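PDB 3PU5: extracellular solute-binding protein from Bordetella parapertussis, which probably binds a small solute, perhaps a polyamine, outside the cytoplasmic membrane and delivers it to an ABC transporter. Local coordinates for residues G156-S161 / A306-N311; G172-S177 / M312-D317; M244-G249 / L254-M259. All coordinates share one frame; numbering follows the deposited sequence.

In the fold
Interactions 1 and 2 adjoin, with centres about 8 Å apart, and share the C-terminal helix 305-322, which packs first on helix 156-167 and then, about two turns on, on the start of helix 174-184. Their segments alternate along the chain, and L160 O of one probably accepts a hydrogen bond from S177 OG of the other. Interaction 3 joins strand 238-246 to helix 252-262 and falls, in sequence, between the halves of each of the others; its centre is about 28 Å from that of interaction 1 and 36 Å from that of interaction 2. This spread is consistent with a two-lobed periplasmic binding protein whose chain end returns to the lobe carrying interactions 1 and 2.

Interaction 1: residues G156-S161 / A306-N311; sequences GAEVLS and ALLIKN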
ATOM      1  N   GLY A 156       1.059   9.452   5.330  1.00 10.73           N
ATOM      2  CA  GLY A 156       1.737  10.166   6.395  1.00 10.75           C
ATOM      3  C   GLY A 156       1.585   9.479   7.743  1.00 11.59           C
ATOM      4  O   GLY A 156       2.554   9.324   8.489  1.00 10.02           O
ATOM      5  N   ALA A 157       0.361   9.080   8.068  1.00  9.54           N
ATOM      6  CA  ALA A 157       0.113   8.409   9.338  1.00 11.82           C
ATOM      7  C   ALA A 157       1.014   7.194   9.485  1.00 11.42           C
ATOM      8  O   ALA A 157       1.517   6.917  10.574  1.00 11.44           O
ATOM      9  CB  ALA A 157      -1.354   8.004   9.463  1.00 14.19           C
ATOM     10  N   GLU A 158       1.215   6.473   8.384  1.00  9.85           N
ATOM     11  CA  GLU A 158       2.024   5.253   8.390  1.00 11.10           C
ATOM     12  C   GLU A 158       3.497   5.524   8.710  1.00 12.01           C
ATOM     13  O   GLU A 158       4.093   4.840   9.541  1.00  9.87           O
ATOM     14  CB  GLU A 158       1.915   4.518   7.044  1.00 11.31           C
ATOM     15  CG  GLU A 158       0.623   3.695   6.838  1.00 11.87           C
ATOM     16  CD  GLU A 158      -0.610   4.531   6.478  1.00 14.53           C
ATOM     17  OE1 GLU A 158      -0.524   5.782   6.473  1.00 12.53           O
ATOM     18  OE2 GLU A 158      -1.679   3.926   6.204  1.00 14.00           O
ATOM     19  N   VAL A 159       4.088   6.504   8.034  1.00 10.16           N
ATOM     20  CA  VAL A 159       5.483   6.856   8.294  1.00 11.50           C
ATOM     21  C   VAL A 159       5.670   7.289   9.749  1.00 11.06           C
ATOM     22  O   VAL A 159       6.596   6.840  10.418  1.00 12.20           O
ATOM     23  CB  VAL A 159       5.986   7.954   7.337  1.00  9.40           C
ATOM     24  CG1 VAL A 159       7.459   8.268   7.609  1.00  9.63           C
ATOM     25  CG2 VAL A 159       5.812   7.499   5.908  1.00 10.54           C
ATOM     26  N   LEU A 160       4.787   8.158  10.234  1.00  9.93           N
ATOM     27  CA  LEU A 160       4.839   8.595  11.634  1.00 10.15           C
ATOM     28  C   LEU A 160       4.737   7.415  12.605  1.00 12.73           C
ATOM     29  O   LEU A 160       5.417   7.387  13.634  1.00 13.51           O
ATOM     30  CB  LEU A 160       3.741   9.620  11.924  1.00 11.31           C
ATOM     31  CG  LEU A 160       3.927  11.014  11.306  1.00 12.61           C
ATOM     32  CD1 LEU A 160       2.619  11.784  11.310  1.00  9.08           C
ATOM     33  CD2 LEU A 160       5.025  11.787  12.045  1.00 12.60           C
ATOM     34  N   SER A 161       3.895   6.437  12.276  1.00 12.71           N
ATOM     35  CA  SER A 161       3.798   5.226  13.095  1.00 14.61           C
ATOM     36  C   SER A 161       5.156   4.555  13.284  1.00 13.98           C
ATOM     37  O   SER A 161       5.463   4.054  14.370  1.00 14.01           O
ATOM     38  CB  SER A 161       2.810   4.230  12.491  1.00 13.82           C
ATOM     39  OG  SER A 161       1.481   4.627  12.754  1.00 16.79           O
ATOM     40  N   ALA A 306      -7.021  -0.741  12.106  1.00 17.68           N
ATOM     41  CA  ALA A 306      -7.881  -0.267  13.191  1.00 21.59           C
ATOM     42  C   ALA A 306      -7.171   0.774  14.044  1.00 20.61           C
ATOM     43  O   ALA A 306      -7.776   1.757  14.467  1.00 21.85           O
ATOM     44  CB  ALA A 306      -8.347  -1.442  14.065  1.00 21.72           C
ATOM     45  N   LEU A 307      -5.883   0.553  14.289  1.00 19.04           N
ATOM     46  CA  LEU A 307      -5.084   1.484  15.064  1.00 19.65           C
ATOM     47  C   LEU A 307      -4.988   2.840  14.363  1.00 18.22           C
ATOM     48  O   LEU A 307      -5.210   3.880  14.980  1.00 18.49           O
ATOM     49  CB  LEU A 307      -3.688   0.909  15.323  1.00 20.93           C
ATOM     50  CG  LEU A 307      -2.736   1.826  16.090  1.00 22.41           C
ATOM     51  CD1 LEU A 307      -3.318   2.171  17.457  1.00 24.70           C
ATOM     52  CD2 LEU A 307      -1.363   1.179  16.232  1.00 20.45           C
ATOM     53  N   LEU A 308      -4.668   2.826  13.072  1.00 16.69           N
ATOM     54  CA  LEU A 308      -4.573   4.065  12.295  1.00 18.99           C
ATOM     55  C   LEU A 308      -5.868   4.875  12.327  1.00 18.27           C
ATOM     56  O   LEU A 308      -5.849   6.092  12.520  1.00 19.76           O
ATOM     57  CB  LEU A 308      -4.175   3.767  10.844  1.00 18.63           C
ATOM     58  CG  LEU A 308      -2.716   3.339  10.649  1.00 19.74           C
ATOM     59  CD1 LEU A 308      -2.512   2.804   9.253  1.00 17.86           C
ATOM     60  CD2 LEU A 308      -1.770   4.505  10.919  1.00 18.96           C
ATOM     61  N   ILE A 309      -6.992   4.194  12.135  1.00 19.01           N
ATOM     62  CA  ILE A 309      -8.303   4.842  12.152  1.00 18.34           C
ATOM     63  C   ILE A 309      -8.597   5.439  13.524  1.00 18.45           C
ATOM     64  O   ILE A 309      -9.065   6.576  13.646  1.00 18.69           O
ATOM     65  CB  ILE A 309      -9.410   3.837  11.769  1.00 19.58           C
ATOM     66  CG1 ILE A 309      -9.230   3.385  10.318  1.00 19.61           C
ATOM     67  CG2 ILE A 309     -10.805   4.445  11.986  1.00 22.13           C
ATOM     68  CD1 ILE A 309     -10.250   2.361   9.857  1.00 22.41           C
ATOM     69  N   LYS A 310      -8.303   4.666  14.561  1.00 19.61           N
ATOM     70  CA  LYS A 310      -8.618   5.078  15.921  1.00 21.75           C
ATOM     71  C   LYS A 310      -7.808   6.295  16.355  1.00 21.34           C
ATOM     72  O   LYS A 310      -8.306   7.149  17.082  1.00 20.67           O
ATOM     73  CB  LYS A 310      -8.394   3.922  16.900  1.00 22.08           C
ATOM     74  CG  LYS A 310      -8.642   4.300  18.358  1.00 29.52           C
ATOM     75  CD  LYS A 310      -8.490   3.105  19.304  1.00 37.56           C
ATOM     76  CE  LYS A 310      -7.034   2.852  19.680  1.00 37.00           C
ATOM     77  NZ  LYS A 310      -6.904   1.757  20.686  1.00 43.40           N
ATOM     78  N   ASN A 311      -6.559   6.373  15.906  1.00 20.12           N
ATOM     79  CA  ASN A 311      -5.652   7.410  16.379  1.00 17.67           C
ATOM     80  C   ASN A 311      -5.621   8.657  15.500  1.00 18.61           C
ATOM     81  O   ASN A 311      -4.999   9.648  15.862  1.00 21.12           O
ATOM     82  CB  ASN A 311      -4.234   6.843  16.538  1.00 17.97           C
ATOM     83  CG  ASN A 311      -4.101   5.932  17.741  1.00 23.98           C
ATOM     84  OD1 ASN A 311      -3.063   5.299  17.947  1.00 23.26           O
ATOM     85  ND2 ASN A 311      -5.153   5.859  18.543  1.00 24.74           N
TER
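L308 sends its two methyls into the side of helix 156-167, and nearly all of this contact passes through that one leucine. CD2 lies between A157 and S161, one turn apart on the facing helix: A157 CB is 3.8 Å from L308 CD2, and S161 OG is 3.7 Å from the same methyl. CD1 turns to E158 instead, lying 3.4 Å from its OE2 and 3.8 Å from its CD. The two side chains are roughly perpendicular.

The second shell fixes both polar groups. E158 starts with CG beside the backbone N (chi1 -78°) and bends at chi2, which swings the carboxylate round to L308; there OE2 forms a salt bridge with R155, a partner that would favour the charged form in these buried surroundings. S161 OG donates to A157 O over 3.2 Å, tilted 35° from the carbonyl plane. The backbone N of S161 reaches that oxygen from the opposite face, so A157 O is gripped by two donors; S161 OG also has a weak bond to Y171 O.

The segment axes run at 104° to each other and approach no closer than 10.9 Å, a gap that the long L308 side chain bridges. This near-perpendicular helix packing joins the C-terminal helix to helix 156-167 within one lobe, consistent with a two-lobed periplasmic binding protein. V303, in the loop before helix 305-322, touches L308 and S161. V159 packs on strand 145-148, E158 also leans on V238 and S240 of strand 238-246, and I309 of helix 305-322 meets helix 67-75.

Interaction 2: residues G172-S177 / M312-D317; sequences GDIEAS and MSALLD
I174, in the first turn of an N-capped helix, packs on A314 and L315 of the C-terminal helix 305-322, so that the start of one helix lies against the flank of another. The apolar contacts come from the two branches of I174. Its CG1 stands between the backbone N and the carbonyl carbon (chi1 60°), and from there the longer branch extends until CD1 is 3.6 Å from A314 CB; the same methyl also approaches L315 N, at 3.9 Å. The other side of the isoleucine belongs to L315, whose CD1 sits 3.9 Å from both CB and CG2 of I174. L318, further along helix 305-322, also touches I174, while L315 rests on L150 in a loop.

Polar interactions stay within the helix start or lead outside the pair. S177 OG has L160 O, on helix 156-167, and D173 O as competing acceptors. E175 forms a salt bridge with R322, a second tie between this helix start and the C-terminal helix. D173 is the N-cap: its OD2 accepts from S169 N, and its OD1 from A176 N. That capping bond is 3.2 Å from A176 N to D173 OD1 and nearly straight at 167°, with the donor reaching the oxygen from above the carboxylate plane, 64° out of it.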
ATOM      1  N   GLY A 172       1.433   3.130  18.061  1.00 16.08           N
ATOM      2  CA  GLY A 172       0.400   4.002  18.595  1.00 17.35           C
ATOM      3  C   GLY A 172       0.893   5.165  19.440  1.00 18.25           C
ATOM      4  O   GLY A 172       0.090   5.906  20.019  1.00 17.04           O
ATOM      5  N   ASP A 173       2.212   5.337  19.514  1.00 15.67           N
ATOM      6  CA  ASP A 173       2.790   6.419  20.311  1.00 15.51           C
ATOM      7  C   ASP A 173       2.849   7.685  19.474  1.00 17.52           C
ATOM      8  O   ASP A 173       3.879   8.001  18.876  1.00 16.12           O
ATOM      9  CB  ASP A 173       4.189   6.034  20.796  1.00 14.24           C
ATOM     10  CG  ASP A 173       4.711   6.950  21.901  1.00 17.32           C
ATOM     11  OD1 ASP A 173       4.149   8.045  22.103  1.00 16.14           O
ATOM     12  OD2 ASP A 173       5.702   6.567  22.562  1.00 15.02           O
ATOM     13  N   ILE A 174       1.738   8.415  19.436  1.00 17.08           N
ATOM     14  CA  ILE A 174       1.639   9.562  18.555  1.00 16.25           C
ATOM     15  C   ILE A 174       2.460  10.752  19.060  1.00 16.96           C
ATOM     16  O   ILE A 174       2.925  11.563  18.264  1.00 14.34           O
ATOM     17  CB  ILE A 174       0.177   9.976  18.312  1.00 19.09           C
ATOM     18  CG1 ILE A 174      -0.510  10.349  19.620  1.00 18.76           C
ATOM     19  CG2 ILE A 174      -0.584   8.858  17.613  1.00 19.16           C
ATOM     20  CD1 ILE A 174      -1.907  10.917  19.418  1.00 24.73           C
ATOM     21  N   GLU A 175       2.634  10.853  20.377  1.00 17.22           N
ATOM     22  CA  GLU A 175       3.470  11.910  20.949  1.00 18.13           C
ATOM     23  C   GLU A 175       4.897  11.773  20.449  1.00 17.02           C
ATOM     24  O   GLU A 175       5.492  12.738  19.963  1.00 17.44           O
ATOM     25  CB  GLU A 175       3.462  11.847  22.473  1.00 20.17           C
ATOM     26  CG  GLU A 175       2.152  12.313  23.101  1.00 27.81           C
ATOM     27  CD  GLU A 175       2.070  13.823  23.244  1.00 36.87           C
ATOM     28  OE1 GLU A 175       3.057  14.514  22.889  1.00 37.31           O
ATOM     29  OE2 GLU A 175       1.019  14.318  23.716  1.00 40.87           O
ATOM     30  N   ALA A 176       5.439  10.564  20.579  1.00 14.77           N
ATOM     31  CA  ALA A 176       6.794  10.272  20.118  1.00 16.31           C
ATOM     32  C   ALA A 176       6.914  10.498  18.611  1.00 15.20           C
ATOM     33  O   ALA A 176       7.895  11.081  18.137  1.00 13.72           O
ATOM     34  CB  ALA A 176       7.191   8.838  20.488  1.00 14.55           C
ATOM     35  N   SER A 177       5.909  10.037  17.868  1.00 13.25           N
ATOM     36  CA  SER A 177       5.847  10.249  16.420  1.00 14.32           C
ATOM     37  C   SER A 177       5.926  11.720  16.045  1.00 13.41           C
ATOM     38  O   SER A 177       6.763  12.123  15.235  1.00 12.91           O
ATOM     39  CB  SER A 177       4.554   9.660  15.851  1.00 12.68           C
ATOM     40  OG  SER A 177       4.551   8.251  15.975  1.00 14.86           O
HETATM   41  N   MSE A 312      -6.294   8.612  14.356  1.00 17.83           N
HETATM   42  CA  MSE A 312      -6.172   9.673  13.363  1.00 18.08           C
HETATM   43  C   MSE A 312      -6.546  11.052  13.915  1.00 19.83           C
HETATM   44  O   MSE A 312      -5.804  12.011  13.734  1.00 16.59           O
HETATM   45  CB  MSE A 312      -6.987   9.347  12.107  1.00 20.44           C
HETATM   46  CG  MSE A 312      -6.681  10.250  10.899  1.00 28.80           C
HETATM   47 SE   MSE A 312      -4.762  10.321  10.401  1.00 38.01          SE
HETATM   48  CE  MSE A 312      -4.940  10.717   8.484  1.00 31.87           C
ATOM     49  N   SER A 313      -7.689  11.149  14.591  1.00 17.58           N
ATOM     50  CA  SER A 313      -8.131  12.426  15.161  1.00 18.88           C
ATOM     51  C   SER A 313      -7.100  13.043  16.105  1.00 17.86           C
ATOM     52  O   SER A 313      -6.700  14.186  15.927  1.00 21.08           O
ATOM     53  CB  SER A 313      -9.477  12.265  15.877  1.00 20.93           C
ATOM     54  OG  SER A 313     -10.440  11.744  14.978  1.00 24.51           O
ATOM     55  N   ALA A 314      -6.668  12.283  17.101  1.00 17.61           N
ATOM     56  CA  ALA A 314      -5.650  12.762  18.029  1.00 19.94           C
ATOM     57  C   ALA A 314      -4.347  13.112  17.314  1.00 21.31           C
ATOM     58  O   ALA A 314      -3.720  14.125  17.617  1.00 22.21           O
ATOM     59  CB  ALA A 314      -5.397  11.741  19.118  1.00 18.53           C
ATOM     60  N   LEU A 315      -3.929  12.265  16.380  1.00 20.93           N
ATOM     61  CA  LEU A 315      -2.704  12.514  15.615  1.00 19.59           C
ATOM     62  C   LEU A 315      -2.783  13.850  14.874  1.00 18.21           C
ATOM     63  O   LEU A 315      -1.846  14.648  14.909  1.00 19.48           O
ATOM     64  CB  LEU A 315      -2.447  11.367  14.626  1.00 16.39           C
ATOM     65  CG  LEU A 315      -1.133  11.376  13.833  1.00 18.09           C
ATOM     66  CD1 LEU A 315       0.088  11.460  14.758  1.00 15.95           C
ATOM     67  CD2 LEU A 315      -1.049  10.148  12.922  1.00 14.86           C
ATOM     68  N   LEU A 316      -3.905  14.085  14.205  1.00 17.50           N
ATOM     69  CA  LEU A 316      -4.145  15.339  13.492  1.00 19.63           C
ATOM     70  C   LEU A 316      -4.070  16.541  14.430  1.00 23.43           C
ATOM     71  O   LEU A 316      -3.473  17.565  14.097  1.00 20.20           O
ATOM     72  CB  LEU A 316      -5.518  15.307  12.818  1.00 20.94           C
ATOM     73  CG  LEU A 316      -5.672  14.312  11.673  1.00 23.58           C
ATOM     74  CD1 LEU A 316      -7.137  14.032  11.400  1.00 25.76           C
ATOM     75  CD2 LEU A 316      -4.975  14.837  10.425  1.00 25.74           C
ATOM     76  N   ASP A 317      -4.698  16.406  15.596  1.00 22.58           N
ATOM     77  CA  ASP A 317      -4.673  17.442  16.627  1.00 25.24           C
ATOM     78  C   ASP A 317      -3.236  17.798  17.018  1.00 24.59           C
ATOM     79  O   ASP A 317      -2.854  18.968  17.004  1.00 25.38           O
ATOM     80  CB  ASP A 317      -5.442  16.981  17.871  1.00 23.67           C
ATOM     81  CG  ASP A 317      -6.952  17.061  17.692  1.00 31.11           C
ATOM     82  OD1 ASP A 317      -7.414  17.706  16.721  1.00 33.37           O
ATOM     83  OD2 ASP A 317      -7.685  16.490  18.535  1.00 35.78           O
TER

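Interaction 3: residues M244-G249 / L254-M259; sequences MAVVKG and LAKAFM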
HETATM    1  N   MSE A 244      -8.675  -7.519  -0.895  1.00  7.99           N
HETATM    2  CA  MSE A 244      -9.633  -8.301  -1.653  1.00  8.72           C
HETATM    3  C   MSE A 244     -10.466  -9.181  -0.722  1.00  9.49           C
HETATM    4  O   MSE A 244      -9.942  -9.793   0.201  1.00  8.31           O
HETATM    5  CB  MSE A 244      -8.930  -9.176  -2.690  1.00  7.64           C
HETATM    6  CG  MSE A 244      -9.902  -9.849  -3.657  1.00 10.63           C
HETATM    7 SE   MSE A 244      -8.976 -10.756  -5.156  1.00 19.98          SE
HETATM    8  CE  MSE A 244      -8.443  -9.193  -6.215  1.00 11.34           C
ATOM      9  N   ALA A 245     -11.763  -9.254  -0.992  1.00  8.90           N
ATOM     10  CA  ALA A 245     -12.683 -10.030  -0.176  1.00 10.85           C
ATOM     11  C   ALA A 245     -13.886 -10.507  -0.989  1.00 12.71           C
ATOM     12  O   ALA A 245     -14.283  -9.875  -1.977  1.00  9.49           O
ATOM     13  CB  ALA A 245     -13.157  -9.206   1.034  1.00  9.40           C
ATOM     14  N   VAL A 246     -14.470 -11.614  -0.538  1.00 12.82           N
ATOM     15  CA  VAL A 246     -15.696 -12.149  -1.111  1.00 12.83           C
ATOM     16  C   VAL A 246     -16.923 -11.511  -0.451  1.00 12.96           C
ATOM     17  O   VAL A 246     -17.062 -11.542   0.771  1.00 13.55           O
ATOM     18  CB  VAL A 246     -15.773 -13.675  -0.911  1.00 10.95           C
ATOM     19  CG1 VAL A 246     -17.091 -14.219  -1.466  1.00 12.06           C
ATOM     20  CG2 VAL A 246     -14.583 -14.360  -1.577  1.00 11.78           C
ATOM     21  N   VAL A 247     -17.812 -10.947  -1.269  1.00 11.93           N
ATOM     22  CA  VAL A 247     -19.041 -10.307  -0.787  1.00 13.79           C
ATOM     23  C   VAL A 247     -20.127 -11.315  -0.395  1.00 14.09           C
ATOM     24  O   VAL A 247     -20.569 -12.116  -1.227  1.00 12.68           O
ATOM     25  CB  VAL A 247     -19.612  -9.358  -1.863  1.00 15.82           C
ATOM     26  CG1 VAL A 247     -20.987  -8.834  -1.452  1.00 15.14           C
ATOM     27  CG2 VAL A 247     -18.623  -8.214  -2.143  1.00 11.93           C
ATOM     28  N   LYS A 248     -20.546 -11.283   0.868  1.00 12.63           N
ATOM     29  CA  LYS A 248     -21.584 -12.196   1.356  1.00 14.24           C
ATOM     30  C   LYS A 248     -22.824 -12.129   0.480  1.00 14.57           C
ATOM     31  O   LYS A 248     -23.336 -11.046   0.220  1.00 13.29           O
ATOM     32  CB  LYS A 248     -22.000 -11.837   2.786  1.00 17.88           C
ATOM     33  CG  LYS A 248     -21.215 -12.499   3.895  1.00 17.93           C
ATOM     34  CD  LYS A 248     -21.920 -12.261   5.235  1.00 18.42           C
ATOM     35  CE  LYS A 248     -20.968 -12.440   6.411  1.00 19.50           C
ATOM     36  NZ  LYS A 248     -21.640 -12.125   7.713  1.00 22.80           N
ATOM     37  N   GLY A 249     -23.312 -13.284   0.032  1.00 15.92           N
ATOM     38  CA  GLY A 249     -24.553 -13.347  -0.723  1.00 15.28           C
ATOM     39  C   GLY A 249     -24.391 -13.179  -2.222  1.00 18.32           C
ATOM     40  O   GLY A 249     -25.367 -13.243  -2.963  1.00 17.01           O
ATOM     41  N   LEU A 254     -17.679 -18.686  -7.277  1.00 12.29           N
ATOM     42  CA  LEU A 254     -16.932 -18.074  -8.374  1.00 12.86           C
ATOM     43  C   LEU A 254     -15.987 -16.982  -7.845  1.00 11.59           C
ATOM     44  O   LEU A 254     -14.854 -16.856  -8.296  1.00 13.56           O
ATOM     45  CB  LEU A 254     -17.886 -17.489  -9.414  1.00 13.74           C
ATOM     46  CG  LEU A 254     -18.910 -18.471  -9.986  1.00 17.34           C
ATOM     47  CD1 LEU A 254     -19.629 -17.866 -11.188  1.00 19.06           C
ATOM     48  CD2 LEU A 254     -18.220 -19.766 -10.375  1.00 16.97           C
ATOM     49  N   ALA A 255     -16.474 -16.193  -6.892  1.00 11.81           N
ATOM     50  CA  ALA A 255     -15.678 -15.137  -6.267  1.00 12.17           C
ATOM     51  C   ALA A 255     -14.436 -15.705  -5.573  1.00 12.10           C
ATOM     52  O   ALA A 255     -13.335 -15.169  -5.727  1.00 12.22           O
ATOM     53  CB  ALA A 255     -16.533 -14.351  -5.283  1.00 11.57           C
ATOM     54  N   LYS A 256     -14.611 -16.794  -4.820  1.00 14.48           N
ATOM     55  CA  LYS A 256     -13.484 -17.460  -4.163  1.00 12.68           C
ATOM     56  C   LYS A 256     -12.505 -17.990  -5.209  1.00 12.74           C
ATOM     57  O   LYS A 256     -11.287 -17.982  -5.004  1.00 12.97           O
ATOM     58  CB  LYS A 256     -13.969 -18.602  -3.260  1.00 12.85           C
ATOM     59  CG  LYS A 256     -14.694 -18.142  -1.991  1.00 16.47           C
ATOM     60  CD  LYS A 256     -15.305 -19.336  -1.239  1.00 17.89           C
ATOM     61  CE  LYS A 256     -16.072 -18.891  -0.016  1.00 18.71           C
ATOM     62  NZ  LYS A 256     -16.764 -20.048   0.630  1.00 25.62           N
ATOM     63  N   ALA A 257     -13.048 -18.452  -6.329  1.00 12.82           N
ATOM     64  CA  ALA A 257     -12.226 -18.952  -7.419  1.00 12.50           C
ATOM     65  C   ALA A 257     -11.411 -17.824  -8.036  1.00 11.59           C
ATOM     66  O   ALA A 257     -10.214 -17.984  -8.299  1.00 11.05           O
ATOM     67  CB  ALA A 257     -13.089 -19.631  -8.468  1.00 13.99           C
ATOM     68  N   PHE A 258     -12.045 -16.677  -8.258  1.00 11.91           N
ATOM     69  CA  PHE A 258     -11.291 -15.524  -8.741  1.00 11.14           C
ATOM     70  C   PHE A 258     -10.217 -15.099  -7.729  1.00 10.88           C
ATOM     71  O   PHE A 258      -9.059 -14.845  -8.094  1.00  9.24           O
ATOM     72  CB  PHE A 258     -12.205 -14.330  -9.064  1.00 10.16           C
ATOM     73  CG  PHE A 258     -11.442 -13.105  -9.466  1.00 11.03           C
ATOM     74  CD1 PHE A 258     -10.921 -12.985 -10.746  1.00 11.87           C
ATOM     75  CD2 PHE A 258     -11.186 -12.094  -8.547  1.00 10.57           C
ATOM     76  CE1 PHE A 258     -10.171 -11.861 -11.111  1.00 11.70           C
ATOM     77  CE2 PHE A 258     -10.449 -10.964  -8.908  1.00 10.24           C
ATOM     78  CZ  PHE A 258      -9.940 -10.850 -10.188  1.00 11.65           C
HETATM   79  N   MSE A 259     -10.597 -15.007  -6.460  1.00 10.06           N
HETATM   80  CA  MSE A 259      -9.641 -14.586  -5.442  1.00 11.94           C
HETATM   81  C   MSE A 259      -8.463 -15.558  -5.395  1.00 11.56           C
HETATM   82  O   MSE A 259      -7.309 -15.154  -5.282  1.00 10.58           O
HETATM   83  CB  MSE A 259     -10.316 -14.508  -4.078  1.00 12.18           C
HETATM   84  CG  MSE A 259      -9.431 -13.970  -2.970  1.00 12.58           C
HETATM   85 SE   MSE A 259     -10.488 -13.665  -1.333  1.00 23.74          SE
HETATM   86  CE  MSE A 259      -9.045 -13.009  -0.180  1.00 11.86           C
TER
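M244 and M259, both selenomethionines, lie alongside each other, running opposite ways, between strand 238-246 and helix 252-262. M259 runs straight out from the helix, CG anti to the backbone N (chi1 -175°) and the chain extended to its tip. Its CB lies 4.1 Å from M244 SE and its CG is closer, at 3.9 Å. Further out, M259 SE passes V246 CG2 at 4.2 Å, and the terminal CE ends 3.4 Å from the backbone O of M244.

Strand and helix form a beta-alpha unit, the helix turning back at 158° over the strand that precedes it; that strand pairs with 62-65, 106-107 and 111-117 in an antiparallel sheet. M244 and V246 point to the helix, A245 between them away.

M244 bends at chi3, and its CE comes to 3.8 Å from F258 CE2. The selenium stands obliquely to that ring in a Met-aromatic contact, 5.1 Å from the centroid; F29 meets the phenyl edge-to-face. V246 divides its methyls, CG1 against A255 CB and CG2 3.8 Å from K256 CG, where the lysine's aliphatic chain lies roughly perpendicular to the valine.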